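Inorganic pyrophosphatase (Helicobacter pylori, PDB 2BQX) hydrolyses inorganic pyrophosphate into two phosphate ions, using magnesium as cofactor and working as a homohexamer. Local coordinates at residues 17-22 with 70-75; 82-87 with 110-115; 102-107 with 162-167; 138-143 with 147-152. All coordinates share one frame; numbering follows the deposited sequence.

The four contacts all reach one curled sheet. Along the chain contact 1 (17-22 with 70-75) closes first; contacts 2 (82-87 with 110-115) and 3 (102-107 with 162-167) then interleave, and contact 4 (138-143 with 147-152) lies within the span between the segments of contact 3. Contacts 1, 2 and 3 touch one another through the paired strands 14-21, 83-96, 69-72 and 99-108, with centres 10 to 16 Å apart. Contact 4 is about 20 Å from contacts 1 and 3 and 29 Å from contact 2, centre to centre. Contacts 1 and 3 are buried; contact 2, at a subunit-facing loop, and contact 4, at the surface by the probable substrate site, lie on opposite sides of the chain's centre.

Contact 1. Residues 17-22 with 70-75; sequences VVIEIS and ALVLSD
With CG1 anti to the backbone N (chi1 177°), Val17 holds CG2 anti to its carbonyl carbon and spreads its two methyls over different partners on 70-75. Val72, set almost identically (chi1 180°), sends CG2 back toward Val17. The two valines therefore reach for each other tip to tip, Val17 CG1 and Val72 CG2 meeting at 3.8 Å. The other branch of Val17 serves Ala70, with CG2 at 4.2 Å from Ala70 CB. Ile19 joins from one side: it crosses Val72 at about a right angle and touches it with the end of its chain, CD1 lying 4.2 Å from Val72 CG2. One methyl of Val72 is thus shared by Val17 and Ile19, while Ala70, having only CB to offer, takes the second methyl of Val17. All four residues are buried, and what joins the segments is apolar packing through side-chain carbons.

The backbones stay well apart. Their strand segments approach to 8.5 Å between axes and cross at -81°, so these side chains meet inside the curl of one sheet, between strands that run nearly at right angles, as expected in the beta barrel of this family. Strand 53-56 is an antiparallel neighbour of both strands, and it packs Tyr54, predicted to bind substrate, against Ile21 and Leu71. A classic beta bulge in strand 14-21 sets Glu20 and Ile21 together opposite Tyr54. On their outer edges, strand 14-21 pairs with 83-96, while strand 69-72 runs parallel to 99-108, whose Leu104 and Pro108 cover Ala70 and Val72.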
loop_
_atom_site.group_PDB
_atom_site.type_symbol
_atom_site.label_atom_id
_atom_site.label_comp_id
_atom_site.label_asym_id
_atom_site.label_seq_id
_atom_site.Cartn_x
_atom_site.Cartn_y
_atom_site.Cartn_z
ATOM N N VAL A 17 -3.307 -2.877 25.634
ATOM C CA VAL A 17 -2.653 -3.886 24.825
ATOM C C VAL A 17 -1.558 -3.205 24.022
ATOM O O VAL A 17 -1.815 -2.253 23.279
ATOM C CB VAL A 17 -3.639 -4.589 23.865
ATOM C CG1 VAL A 17 -2.884 -5.590 22.998
ATOM C CG2 VAL A 17 -4.717 -5.308 24.663
ATOM N N VAL A 18 -0.330 -3.671 24.218
ATOM C CA VAL A 18 0.819 -3.144 23.498
ATOM C C VAL A 18 0.909 -3.944 22.208
ATOM O O VAL A 18 1.140 -5.150 22.231
ATOM C CB VAL A 18 2.127 -3.325 24.304
ATOM C CG1 VAL A 18 3.316 -2.867 23.478
ATOM C CG2 VAL A 18 2.051 -2.520 25.596
ATOM N N ILE A 19 0.708 -3.270 21.082
ATOM C CA ILE A 19 0.744 -3.918 19.778
ATOM C C ILE A 19 2.161 -4.245 19.323
ATOM O O ILE A 19 3.029 -3.378 19.321
ATOM C CB ILE A 19 0.104 -3.015 18.705
ATOM C CG1 ILE A 19 -1.311 -2.619 19.131
ATOM C CG2 ILE A 19 0.082 -3.740 17.374
ATOM C CD1 ILE A 19 -2.252 -3.784 19.321
ATOM N N GLU A 20 2.387 -5.491 18.927
ATOM C CA GLU A 20 3.697 -5.910 18.450
ATOM C C GLU A 20 3.628 -6.358 16.994
ATOM O O GLU A 20 4.647 -6.420 16.309
ATOM C CB GLU A 20 4.232 -7.063 19.296
ATOM C CG GLU A 20 4.546 -6.691 20.731
ATOM C CD GLU A 20 4.998 -7.889 21.535
ATOM O OE1 GLU A 20 4.247 -8.883 21.569
ATOM O OE2 GLU A 20 6.097 -7.837 22.128
ATOM N N ILE A 21 2.425 -6.691 16.534
ATOM C CA ILE A 21 2.228 -7.137 15.162
ATOM C C ILE A 21 1.012 -6.425 14.593
ATOM O O ILE A 21 -0.052 -6.438 15.199
ATOM C CB ILE A 21 1.975 -8.653 15.084
ATOM C CG1 ILE A 21 3.075 -9.405 15.839
ATOM C CG2 ILE A 21 1.925 -9.084 13.621
ATOM C CD1 ILE A 21 2.858 -10.898 15.902
ATOM N N SER A 22 1.178 -5.801 13.433
ATOM C CA SER A 22 0.085 -5.075 12.798
ATOM C C SER A 22 -0.719 -6.006 11.898
ATOM O O SER A 22 -0.153 -6.865 11.215
ATOM C CB SER A 22 0.648 -3.905 11.983
ATOM O OG SER A 22 -0.376 -3.006 11.608
ATOM N N ALA A 70 -2.665 -11.023 23.351
ATOM C CA ALA A 70 -4.010 -10.625 22.982
ATOM C C ALA A 70 -4.075 -10.277 21.506
ATOM O O ALA A 70 -3.153 -9.673 20.962
ATOM C CB ALA A 70 -4.446 -9.430 23.805
ATOM N N LEU A 71 -5.157 -10.691 20.864
ATOM C CA LEU A 71 -5.377 -10.363 19.472
ATOM C C LEU A 71 -6.386 -9.237 19.555
ATOM O O LEU A 71 -7.348 -9.320 20.319
ATOM C CB LEU A 71 -5.993 -11.539 18.718
ATOM C CG LEU A 71 -5.041 -12.700 18.408
ATOM C CD1 LEU A 71 -5.833 -13.908 17.909
ATOM C CD2 LEU A 71 -4.043 -12.250 17.352
ATOM N N VAL A 72 -6.152 -8.163 18.813
ATOM C CA VAL A 72 -7.093 -7.056 18.812
ATOM C C VAL A 72 -7.702 -7.020 17.418
ATOM O O VAL A 72 -7.057 -6.594 16.466
ATOM C CB VAL A 72 -6.399 -5.710 19.127
ATOM C CG1 VAL A 72 -7.430 -4.585 19.102
ATOM C CG2 VAL A 72 -5.738 -5.775 20.506
ATOM N N LEU A 73 -8.934 -7.511 17.304
ATOM C CA LEU A 73 -9.642 -7.545 16.030
ATOM C C LEU A 73 -10.133 -6.156 15.653
ATOM O O LEU A 73 -10.678 -5.426 16.476
ATOM C CB LEU A 73 -10.814 -8.527 16.107
ATOM C CG LEU A 73 -10.440 -10.009 15.970
ATOM C CD1 LEU A 73 -9.445 -10.411 17.043
ATOM C CD2 LEU A 73 -11.698 -10.853 16.061
ATOM N N SER A 74 -9.937 -5.793 14.394
ATOM C CA SER A 74 -10.320 -4.472 13.930
ATOM C C SER A 74 -10.291 -4.492 12.422
ATOM O O SER A 74 -9.706 -5.391 11.825
ATOM C CB SER A 74 -9.307 -3.434 14.437
ATOM O OG SER A 74 -9.504 -2.181 13.805
ATOM N N ASP A 75 -10.928 -3.513 11.796
ATOM C CA ASP A 75 -10.880 -3.458 10.348
ATOM C C ASP A 75 -9.595 -2.762 9.938
ATOM O O ASP A 75 -9.169 -2.874 8.788
ATOM C CB ASP A 75 -12.074 -2.699 9.776
ATOM C CG ASP A 75 -13.377 -3.447 9.961
ATOM O OD1 ASP A 75 -13.347 -4.696 9.980
ATOM O OD2 ASP A 75 -14.423 -2.784 10.070
#

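Contact 2. Residues 82-87 with 110-115; sequences SVVKAR and DKIDPT
Ile112 plugs into the strand at Val84 and Lys85 with its terminal methyl, and this is the tight half of the contact. CD1 sits 3.7 Å from Val84 CG2 and 3.5 Å from Lys85 O, so it meets a side chain and the backbone at once; Lys85 CB follows at 4.0 Å from the same CD1. The extended chain of Ile112 (chi2 176°) puts that methyl at the far end of its reach, where it crosses the Val84 side chain at a slant. Beyond CB, Lys85 runs outward in an extended chain to the exposed side.

The other half is slack. Arg87 and Asp110 form only a long salt bridge, with NE of Arg87 3.9 Å from OD1 of Asp110, and the guanidinium and carboxylate planes stand 74° apart. A water fills in where the direct pair is stretched: it accepts from Arg87 NH1 at 2.9 Å and donates to Asp110 OD1 at 2.7 Å. The guanidinium is held more firmly elsewhere, since its NH2 donates to Val119 O. Farther along the loop, Asp113 OD1 accepts from Thr115 N (2.9 Å, 158° at the hydrogen) in an Asx turn, and Thr115 OG1 bonds to the same oxygen.

The loop borders on other subunits: Lys111 O takes a hydrogen bond from Arg42 of a second subunit, predicted to bind substrate, and His128 of a third packs on Asp113, Pro114 and Thr115. Within its own chain, the loop follows strand 99-108 and precedes helix 127-139, lying against strand 83-96, which is itself flanked by strands 14-21 and 99-108.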
loop_
_atom_site.group_PDB
_atom_site.type_symbol
_atom_site.label_atom_id
_atom_site.label_comp_id
_atom_site.label_asym_id
_atom_site.label_seq_id
_atom_site.Cartn_x
_atom_site.Cartn_y
_atom_site.Cartn_z
ATOM N N SER A 82 2.508 0.745 19.167
ATOM C CA SER A 82 1.476 1.595 19.760
ATOM C C SER A 82 0.724 0.813 20.835
ATOM O O SER A 82 0.901 -0.398 20.975
ATOM C CB SER A 82 0.498 2.106 18.689
ATOM O OG SER A 82 -0.179 1.038 18.039
ATOM N N VAL A 83 -0.110 1.517 21.591
ATOM C CA VAL A 83 -0.880 0.910 22.664
ATOM C C VAL A 83 -2.348 1.228 22.465
ATOM O O VAL A 83 -2.715 2.388 22.279
ATOM C CB VAL A 83 -0.447 1.471 24.034
ATOM C CG1 VAL A 83 -1.231 0.803 25.146
ATOM C CG2 VAL A 83 1.047 1.272 24.227
ATOM N N VAL A 84 -3.192 0.204 22.500
ATOM C CA VAL A 84 -4.622 0.410 22.319
ATOM C C VAL A 84 -5.411 -0.121 23.510
ATOM O O VAL A 84 -5.102 -1.186 24.041
ATOM C CB VAL A 84 -5.129 -0.291 21.035
ATOM C CG1 VAL A 84 -4.889 -1.787 21.124
ATOM C CG2 VAL A 84 -6.614 0.002 20.829
ATOM N N LYS A 85 -6.416 0.636 23.942
ATOM C CA LYS A 85 -7.264 0.205 25.046
ATOM C C LYS A 85 -8.302 -0.705 24.404
ATOM O O LYS A 85 -8.990 -0.310 23.461
ATOM C CB LYS A 85 -7.945 1.404 25.708
ATOM C CG LYS A 85 -7.000 2.345 26.436
ATOM C CD LYS A 85 -7.781 3.428 27.168
ATOM C CE LYS A 85 -6.870 4.283 28.033
ATOM N NZ LYS A 85 -7.662 5.245 28.862
ATOM N N ALA A 86 -8.412 -1.924 24.914
ATOM C CA ALA A 86 -9.333 -2.896 24.353
ATOM C C ALA A 86 -10.291 -3.505 25.372
ATOM O O ALA A 86 -10.217 -3.220 26.569
ATOM C CB ALA A 86 -8.534 -4.005 23.679
ATOM N N ARG A 87 -11.202 -4.338 24.883
ATOM C CA ARG A 87 -12.155 -5.018 25.752
ATOM C C ARG A 87 -12.202 -6.476 25.322
ATOM O O ARG A 87 -12.179 -6.783 24.132
ATOM C CB ARG A 87 -13.539 -4.379 25.642
ATOM C CG ARG A 87 -14.165 -4.441 24.263
ATOM C CD ARG A 87 -15.396 -3.541 24.209
ATOM N NE ARG A 87 -16.025 -3.537 22.897
ATOM C CZ ARG A 87 -16.766 -4.528 22.417
ATOM N NH1 ARG A 87 -17.288 -4.429 21.199
ATOM N NH2 ARG A 87 -17.003 -5.606 23.154
ATOM N N ASP A 110 -15.069 1.036 22.419
ATOM C CA ASP A 110 -15.942 1.838 21.561
ATOM C C ASP A 110 -15.516 3.298 21.417
ATOM O O ASP A 110 -15.758 3.919 20.382
ATOM C CB ASP A 110 -17.392 1.772 22.066
ATOM C CG ASP A 110 -18.035 0.419 21.830
ATOM O OD1 ASP A 110 -17.467 -0.395 21.074
ATOM O OD2 ASP A 110 -19.122 0.165 22.389
ATOM N N LYS A 111 -14.882 3.847 22.447
ATOM C CA LYS A 111 -14.435 5.232 22.393
ATOM C C LYS A 111 -13.397 5.416 21.280
ATOM O O LYS A 111 -13.321 6.475 20.651
ATOM C CB LYS A 111 -13.844 5.650 23.744
ATOM C CG LYS A 111 -13.455 7.116 23.833
ATOM C CD LYS A 111 -12.992 7.476 25.234
ATOM C CE LYS A 111 -12.550 8.930 25.320
ATOM N NZ LYS A 111 -13.655 9.871 24.985
ATOM N N ILE A 112 -12.605 4.374 21.036
ATOM C CA ILE A 112 -11.573 4.407 19.999
ATOM C C ILE A 112 -12.154 4.110 18.614
ATOM O O ILE A 112 -11.906 4.843 17.657
ATOM C CB ILE A 112 -10.447 3.388 20.310
ATOM C CG1 ILE A 112 -9.694 3.824 21.566
ATOM C CG2 ILE A 112 -9.498 3.270 19.120
ATOM C CD1 ILE A 112 -8.634 2.842 22.026
ATOM N N ASP A 113 -12.919 3.028 18.519
ATOM C CA ASP A 113 -13.559 2.623 17.271
ATOM C C ASP A 113 -14.770 1.754 17.615
ATOM O O ASP A 113 -14.618 0.639 18.119
ATOM C CB ASP A 113 -12.577 1.827 16.398
ATOM C CG ASP A 113 -13.162 1.457 15.044
ATOM O OD1 ASP A 113 -14.358 1.715 14.809
ATOM O OD2 ASP A 113 -12.424 0.907 14.205
ATOM N N PRO A 114 -15.988 2.260 17.364
ATOM C CA PRO A 114 -17.220 1.523 17.653
ATOM C C PRO A 114 -17.692 0.601 16.533
ATOM O O PRO A 114 -18.784 0.038 16.607
ATOM C CB PRO A 114 -18.220 2.639 17.930
ATOM C CG PRO A 114 -17.802 3.677 16.929
ATOM C CD PRO A 114 -16.286 3.674 17.063
ATOM N N THR A 115 -16.866 0.438 15.503
ATOM C CA THR A 115 -17.225 -0.401 14.362
ATOM C C THR A 115 -17.852 -1.734 14.761
ATOM O O THR A 115 -18.889 -2.118 14.224
ATOM C CB THR A 115 -16.001 -0.677 13.462
ATOM O OG1 THR A 115 -15.522 0.556 12.915
ATOM C CG2 THR A 115 -16.374 -1.605 12.318
HETATM O O HOH W 1 -15.611 -2.226 20.331
#

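Contact 3. Residues 102-107 with 162-167; sequences EKLIAL and KVLEKA
The flat group of this contact, the Glu102 carboxylate, does little of the touching: its carbon CD stays 4.8 Å from Val163 CG1, and it is the methylene CG of Glu102 that presses on that methyl, at 3.8 Å. A bend puts it there. With chi1 at 58° CG lies between the backbone N and the carbonyl carbon, and chi2 of -72° then folds the acid back, carrying the carboxylate off toward the loop of Ser63, whose OG bonds to OE2. The polar end is thus held outside the pair of segments while its aliphatic stem lies obliquely across Val163.

Leu104 supplies the other half. Its branches divide between two helix residues: CD2 meets Val163 CG1 at 4.1 Å, the two side chains sliding past each other in opposite directions, and CD1 comes within 4.3 Å of Leu164 CD1. Val163 CG1, anti to its backbone N, is the shared point, touched by both the stem of Glu102 and one branch of Leu104. Carbon-to-carbon packing makes up this joint between strand and helix.

The helix segment passes the strand segment at 10.0 Å between axes and -120°. Leu104 also packs on Val68 and Ala70, so helix 157-171 extends the apolar cluster at strand 69-72. Lys103, between Glu102 and Leu104, points away from the helix and its NZ makes salt bridges to Asp69 and Asp101, predicted magnesium ligands. Glu102 lies close to Asp64 and Asp101, so the contact adjoins the probable magnesium site. The arrangement is a C-terminal helix packed over one barrel end, against inward-facing Leu104.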
loop_
_atom_site.group_PDB
_atom_site.type_symbol
_atom_site.label_atom_id
_atom_site.label_comp_id
_atom_site.label_asym_id
_atom_site.label_seq_id
_atom_site.Cartn_x
_atom_site.Cartn_y
_atom_site.Cartn_z
ATOM N N GLU A 102 -2.446 -19.375 25.438
ATOM C CA GLU A 102 -3.749 -18.751 25.365
ATOM C C GLU A 102 -3.601 -17.416 24.661
ATOM O O GLU A 102 -2.618 -16.704 24.869
ATOM C CB GLU A 102 -4.304 -18.530 26.775
ATOM C CG GLU A 102 -3.387 -17.680 27.651
ATOM C CD GLU A 102 -2.130 -18.423 28.081
ATOM O OE1 GLU A 102 -1.084 -17.765 28.276
ATOM O OE2 GLU A 102 -2.192 -19.662 28.239
ATOM N N LYS A 103 -4.558 -17.085 23.805
ATOM C CA LYS A 103 -4.517 -15.803 23.115
ATOM C C LYS A 103 -5.841 -15.122 23.423
ATOM O O LYS A 103 -6.891 -15.593 22.999
ATOM C CB LYS A 103 -4.382 -15.978 21.594
ATOM C CG LYS A 103 -3.208 -16.824 21.119
ATOM C CD LYS A 103 -1.868 -16.200 21.443
ATOM C CE LYS A 103 -0.719 -17.082 20.952
ATOM N NZ LYS A 103 0.594 -16.617 21.471
ATOM N N LEU A 104 -5.796 -14.034 24.178
ATOM C CA LEU A 104 -7.011 -13.305 24.498
ATOM C C LEU A 104 -7.550 -12.723 23.189
ATOM O O LEU A 104 -6.774 -12.330 22.320
ATOM C CB LEU A 104 -6.705 -12.175 25.490
ATOM C CG LEU A 104 -6.257 -12.589 26.899
ATOM C CD1 LEU A 104 -5.829 -11.365 27.710
ATOM C CD2 LEU A 104 -7.398 -13.307 27.589
ATOM N N ILE A 105 -8.871 -12.690 23.043
ATOM C CA ILE A 105 -9.501 -12.137 21.842
ATOM C C ILE A 105 -10.155 -10.832 22.271
ATOM O O ILE A 105 -11.027 -10.828 23.144
ATOM C CB ILE A 105 -10.588 -13.081 21.278
ATOM C CG1 ILE A 105 -9.987 -14.455 20.959
ATOM C CG2 ILE A 105 -11.236 -12.457 20.033
ATOM C CD1 ILE A 105 -8.831 -14.448 19.981
ATOM N N ALA A 106 -9.746 -9.725 21.660
ATOM C CA ALA A 106 -10.288 -8.425 22.042
ATOM C C ALA A 106 -10.633 -7.498 20.887
ATOM O O ALA A 106 -10.324 -7.776 19.734
ATOM C CB ALA A 106 -9.303 -7.721 22.969
ATOM N N LEU A 107 -11.266 -6.381 21.235
ATOM C CA LEU A 107 -11.656 -5.350 20.282
ATOM C C LEU A 107 -11.298 -4.009 20.911
ATOM O O LEU A 107 -11.228 -3.888 22.136
ATOM C CB LEU A 107 -13.166 -5.405 20.029
ATOM C CG LEU A 107 -13.705 -6.577 19.200
ATOM C CD1 LEU A 107 -15.189 -6.747 19.453
ATOM C CD2 LEU A 107 -13.429 -6.326 17.723
ATOM N N LYS A 162 -11.226 -14.902 33.276
ATOM C CA LYS A 162 -10.545 -15.769 34.232
ATOM C C LYS A 162 -9.066 -15.864 33.888
ATOM O O LYS A 162 -8.207 -15.803 34.768
ATOM C CB LYS A 162 -11.178 -17.162 34.221
ATOM C CG LYS A 162 -12.546 -17.206 34.885
ATOM C CD LYS A 162 -13.134 -18.607 34.851
ATOM C CE LYS A 162 -14.394 -18.686 35.694
ATOM N NZ LYS A 162 -15.433 -17.724 35.236
ATOM N N VAL A 163 -8.778 -16.004 32.597
ATOM C CA VAL A 163 -7.406 -16.097 32.115
ATOM C C VAL A 163 -6.647 -14.822 32.450
ATOM O O VAL A 163 -5.507 -14.868 32.923
ATOM C CB VAL A 163 -7.386 -16.328 30.581
ATOM C CG1 VAL A 163 -5.960 -16.298 30.050
ATOM C CG2 VAL A 163 -8.037 -17.666 30.264
ATOM N N LEU A 164 -7.285 -13.681 32.206
ATOM C CA LEU A 164 -6.664 -12.396 32.486
ATOM C C LEU A 164 -6.386 -12.212 33.975
ATOM O O LEU A 164 -5.282 -11.844 34.358
ATOM C CB LEU A 164 -7.555 -11.251 31.992
ATOM C CG LEU A 164 -7.039 -9.845 32.305
ATOM C CD1 LEU A 164 -5.689 -9.622 31.619
ATOM C CD2 LEU A 164 -8.047 -8.824 31.834
ATOM N N GLU A 165 -7.387 -12.466 34.814
ATOM C CA GLU A 165 -7.209 -12.293 36.256
ATOM C C GLU A 165 -6.111 -13.205 36.795
ATOM O O GLU A 165 -5.327 -12.810 37.658
ATOM C CB GLU A 165 -8.525 -12.551 36.991
ATOM C CG GLU A 165 -9.659 -11.653 36.519
ATOM C CD GLU A 165 -10.893 -11.737 37.397
ATOM O OE1 GLU A 165 -11.140 -12.815 37.979
ATOM O OE2 GLU A 165 -11.625 -10.725 37.488
ATOM N N LYS A 166 -6.057 -14.429 36.284
ATOM C CA LYS A 166 -5.039 -15.376 36.714
ATOM C C LYS A 166 -3.656 -14.846 36.324
ATOM O O LYS A 166 -2.690 -14.969 37.086
ATOM C CB LYS A 166 -5.297 -16.734 36.064
ATOM C CG LYS A 166 -4.364 -17.838 36.496
ATOM C CD LYS A 166 -4.910 -19.180 36.041
ATOM C CE LYS A 166 -4.048 -20.316 36.552
ATOM N NZ LYS A 166 -4.644 -21.636 36.203
ATOM N N ALA A 167 -3.566 -14.239 35.143
ATOM C CA ALA A 167 -2.299 -13.689 34.664
ATOM C C ALA A 167 -1.906 -12.450 35.463
ATOM O O ALA A 167 -0.722 -12.199 35.697
ATOM C CB ALA A 167 -2.401 -13.347 33.176
#

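Contact 4. Residues 138-143 with 147-152; sequences ETYKDL and KWVKVK
Glu138 slants across Val151 and turns its carboxylate onto the backbone there: Val151 N donates to OE2 at 2.7 Å, with 159° at the hydrogen. The N-H comes in on the syn side of OE2 but 35° out of the carboxylate plane. CG anti to the backbone N (chi1 -157°), followed by a bend at chi2, swings the acid over to this amide, and OE2 also rests 3.5 Å from Val151 CB. Helix 127-139 is thereby tied to strand 149-156 by a side chain.

Val149 points its CG2 into the angle between two oblique partners, Lys141 CD at 3.9 Å and Tyr140 CE1 at 4.0 Å. Lys141, extended beyond CG, runs alongside the tyrosine, its CG 3.7 Å above one face of the ring and offset toward the rim. A water lies 2.7 Å from Asp142 OD1 and probably donates to it, while taking a weak bond from Val149 N.

From Thr139 to Asp142 a type I beta turn, closed by Asp142 N to Thr139 O, reverses the chain. Phe136 and Phe137 meet the Tyr140 ring from the helix. Tyr140, predicted to bind substrate, lies near Tyr54, while Lys147 lies near Arg42, so this helix-turn-strand corner probably forms one rim of the pyrophosphate site.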
loop_
_atom_site.group_PDB
_atom_site.type_symbol
_atom_site.label_atom_id
_atom_site.label_comp_id
_atom_site.label_asym_id
_atom_site.label_seq_id
_atom_site.Cartn_x
_atom_site.Cartn_y
_atom_site.Cartn_z
ATOM N N GLU A 138 -3.011 -22.535 13.342
ATOM C CA GLU A 138 -2.837 -23.952 13.073
ATOM C C GLU A 138 -1.772 -24.219 12.004
ATOM O O GLU A 138 -1.171 -25.293 11.985
ATOM C CB GLU A 138 -4.166 -24.556 12.622
ATOM C CG GLU A 138 -4.276 -26.044 12.845
ATOM C CD GLU A 138 -5.302 -26.383 13.914
ATOM O OE1 GLU A 138 -6.522 -26.224 13.648
ATOM O OE2 GLU A 138 -4.891 -26.795 15.020
ATOM N N THR A 139 -1.512 -23.242 11.136
ATOM C CA THR A 139 -0.550 -23.451 10.052
ATOM C C THR A 139 0.641 -22.504 9.905
ATOM O O THR A 139 1.590 -22.827 9.193
ATOM C CB THR A 139 -1.269 -23.423 8.690
ATOM O OG1 THR A 139 -1.810 -22.111 8.463
ATOM C CG2 THR A 139 -2.390 -24.443 8.652
ATOM N N TYR A 140 0.609 -21.353 10.566
ATOM C CA TYR A 140 1.679 -20.375 10.403
ATOM C C TYR A 140 3.073 -20.811 10.844
ATOM O O TYR A 140 4.068 -20.175 10.489
ATOM C CB TYR A 140 1.280 -19.048 11.064
ATOM C CG TYR A 140 1.554 -18.916 12.547
ATOM C CD1 TYR A 140 1.093 -19.863 13.460
ATOM C CD2 TYR A 140 2.221 -17.794 13.043
ATOM C CE1 TYR A 140 1.285 -19.689 14.834
ATOM C CE2 TYR A 140 2.417 -17.611 14.409
ATOM C CZ TYR A 140 1.944 -18.562 15.296
ATOM O OH TYR A 140 2.118 -18.376 16.647
ATOM N N LYS A 141 3.151 -21.894 11.608
ATOM C CA LYS A 141 4.445 -22.403 12.045
ATOM C C LYS A 141 4.756 -23.744 11.395
ATOM O O LYS A 141 5.728 -24.401 11.763
ATOM C CB LYS A 141 4.497 -22.537 13.570
ATOM C CG LYS A 141 4.689 -21.221 14.289
ATOM C CD LYS A 141 4.859 -21.435 15.777
ATOM C CE LYS A 141 5.169 -20.133 16.478
ATOM N NZ LYS A 141 5.403 -20.351 17.935
ATOM N N ASP A 142 3.941 -24.150 10.424
ATOM C CA ASP A 142 4.175 -25.424 9.740
ATOM C C ASP A 142 5.603 -25.532 9.220
ATOM O O ASP A 142 6.281 -26.528 9.460
ATOM C CB ASP A 142 3.230 -25.615 8.540
ATOM C CG ASP A 142 1.797 -25.957 8.940
ATOM O OD1 ASP A 142 1.562 -26.386 10.094
ATOM O OD2 ASP A 142 0.906 -25.809 8.071
ATOM N N LEU A 143 6.055 -24.501 8.509
ATOM C CA LEU A 143 7.389 -24.497 7.914
ATOM C C LEU A 143 8.552 -24.309 8.880
ATOM O O LEU A 143 9.702 -24.498 8.504
ATOM C CB LEU A 143 7.463 -23.426 6.818
ATOM C CG LEU A 143 6.530 -23.645 5.621
ATOM C CD1 LEU A 143 6.527 -22.411 4.734
ATOM C CD2 LEU A 143 6.971 -24.872 4.835
ATOM N N LYS A 147 8.830 -26.819 15.483
ATOM C CA LYS A 147 7.745 -26.025 16.048
ATOM C C LYS A 147 6.412 -26.436 15.431
ATOM O O LYS A 147 6.359 -26.889 14.290
ATOM C CB LYS A 147 8.004 -24.534 15.812
ATOM C CG LYS A 147 9.177 -23.994 16.614
ATOM C CD LYS A 147 9.459 -22.546 16.281
ATOM C CE LYS A 147 10.566 -21.978 17.155
ATOM N NZ LYS A 147 10.137 -21.876 18.576
ATOM N N TRP A 148 5.336 -26.288 16.195
ATOM C CA TRP A 148 4.010 -26.657 15.717
ATOM C C TRP A 148 2.931 -26.111 16.636
ATOM O O TRP A 148 3.201 -25.762 17.785
ATOM C CB TRP A 148 3.869 -28.180 15.629
ATOM C CG TRP A 148 4.244 -28.905 16.903
ATOM C CD1 TRP A 148 5.470 -29.411 17.226
ATOM C CD2 TRP A 148 3.393 -29.168 18.029
ATOM N NE1 TRP A 148 5.437 -29.974 18.483
ATOM C CE2 TRP A 148 4.173 -29.837 18.998
ATOM C CE3 TRP A 148 2.046 -28.902 18.313
ATOM C CZ2 TRP A 148 3.654 -30.241 20.231
ATOM C CZ3 TRP A 148 1.529 -29.305 19.539
ATOM C CH2 TRP A 148 2.335 -29.968 20.483
ATOM N N VAL A 149 1.708 -26.040 16.123
ATOM C CA VAL A 149 0.589 -25.535 16.900
ATOM C C VAL A 149 -0.667 -26.362 16.665
ATOM O O VAL A 149 -1.047 -26.616 15.522
ATOM C CB VAL A 149 0.254 -24.065 16.533
ATOM C CG1 VAL A 149 -0.906 -23.571 17.392
ATOM C CG2 VAL A 149 1.474 -23.177 16.735
ATOM N N LYS A 150 -1.297 -26.793 17.754
ATOM C CA LYS A 150 -2.544 -27.543 17.676
ATOM C C LYS A 150 -3.582 -26.683 18.375
ATOM O O LYS A 150 -3.570 -26.560 19.598
ATOM C CB LYS A 150 -2.440 -28.888 18.400
ATOM C CG LYS A 150 -1.571 -29.934 17.717
ATOM C CD LYS A 150 -1.616 -31.241 18.510
ATOM C CE LYS A 150 -0.838 -32.357 17.824
ATOM N NZ LYS A 150 0.636 -32.109 17.789
ATOM N N VAL A 151 -4.475 -26.080 17.598
ATOM C CA VAL A 151 -5.508 -25.222 18.161
ATOM C C VAL A 151 -6.646 -26.032 18.765
ATOM O O VAL A 151 -7.146 -26.970 18.144
ATOM C CB VAL A 151 -6.089 -24.287 17.080
ATOM C CG1 VAL A 151 -7.116 -23.360 17.699
ATOM C CG2 VAL A 151 -4.972 -23.493 16.427
ATOM N N LYS A 152 -7.061 -25.674 19.976
ATOM C CA LYS A 152 -8.150 -26.394 20.627
ATOM C C LYS A 152 -9.491 -25.778 20.245
ATOM O O LYS A 152 -10.381 -26.468 19.754
ATOM C CB LYS A 152 -7.982 -26.360 22.148
ATOM C CG LYS A 152 -6.631 -26.862 22.633
ATOM C CD LYS A 152 -6.343 -28.280 22.154
ATOM C CE LYS A 152 -4.962 -28.727 22.595
ATOM N NZ LYS A 152 -4.599 -30.064 22.053
HETATM O O HOH W 2 1.769 -26.508 12.769
#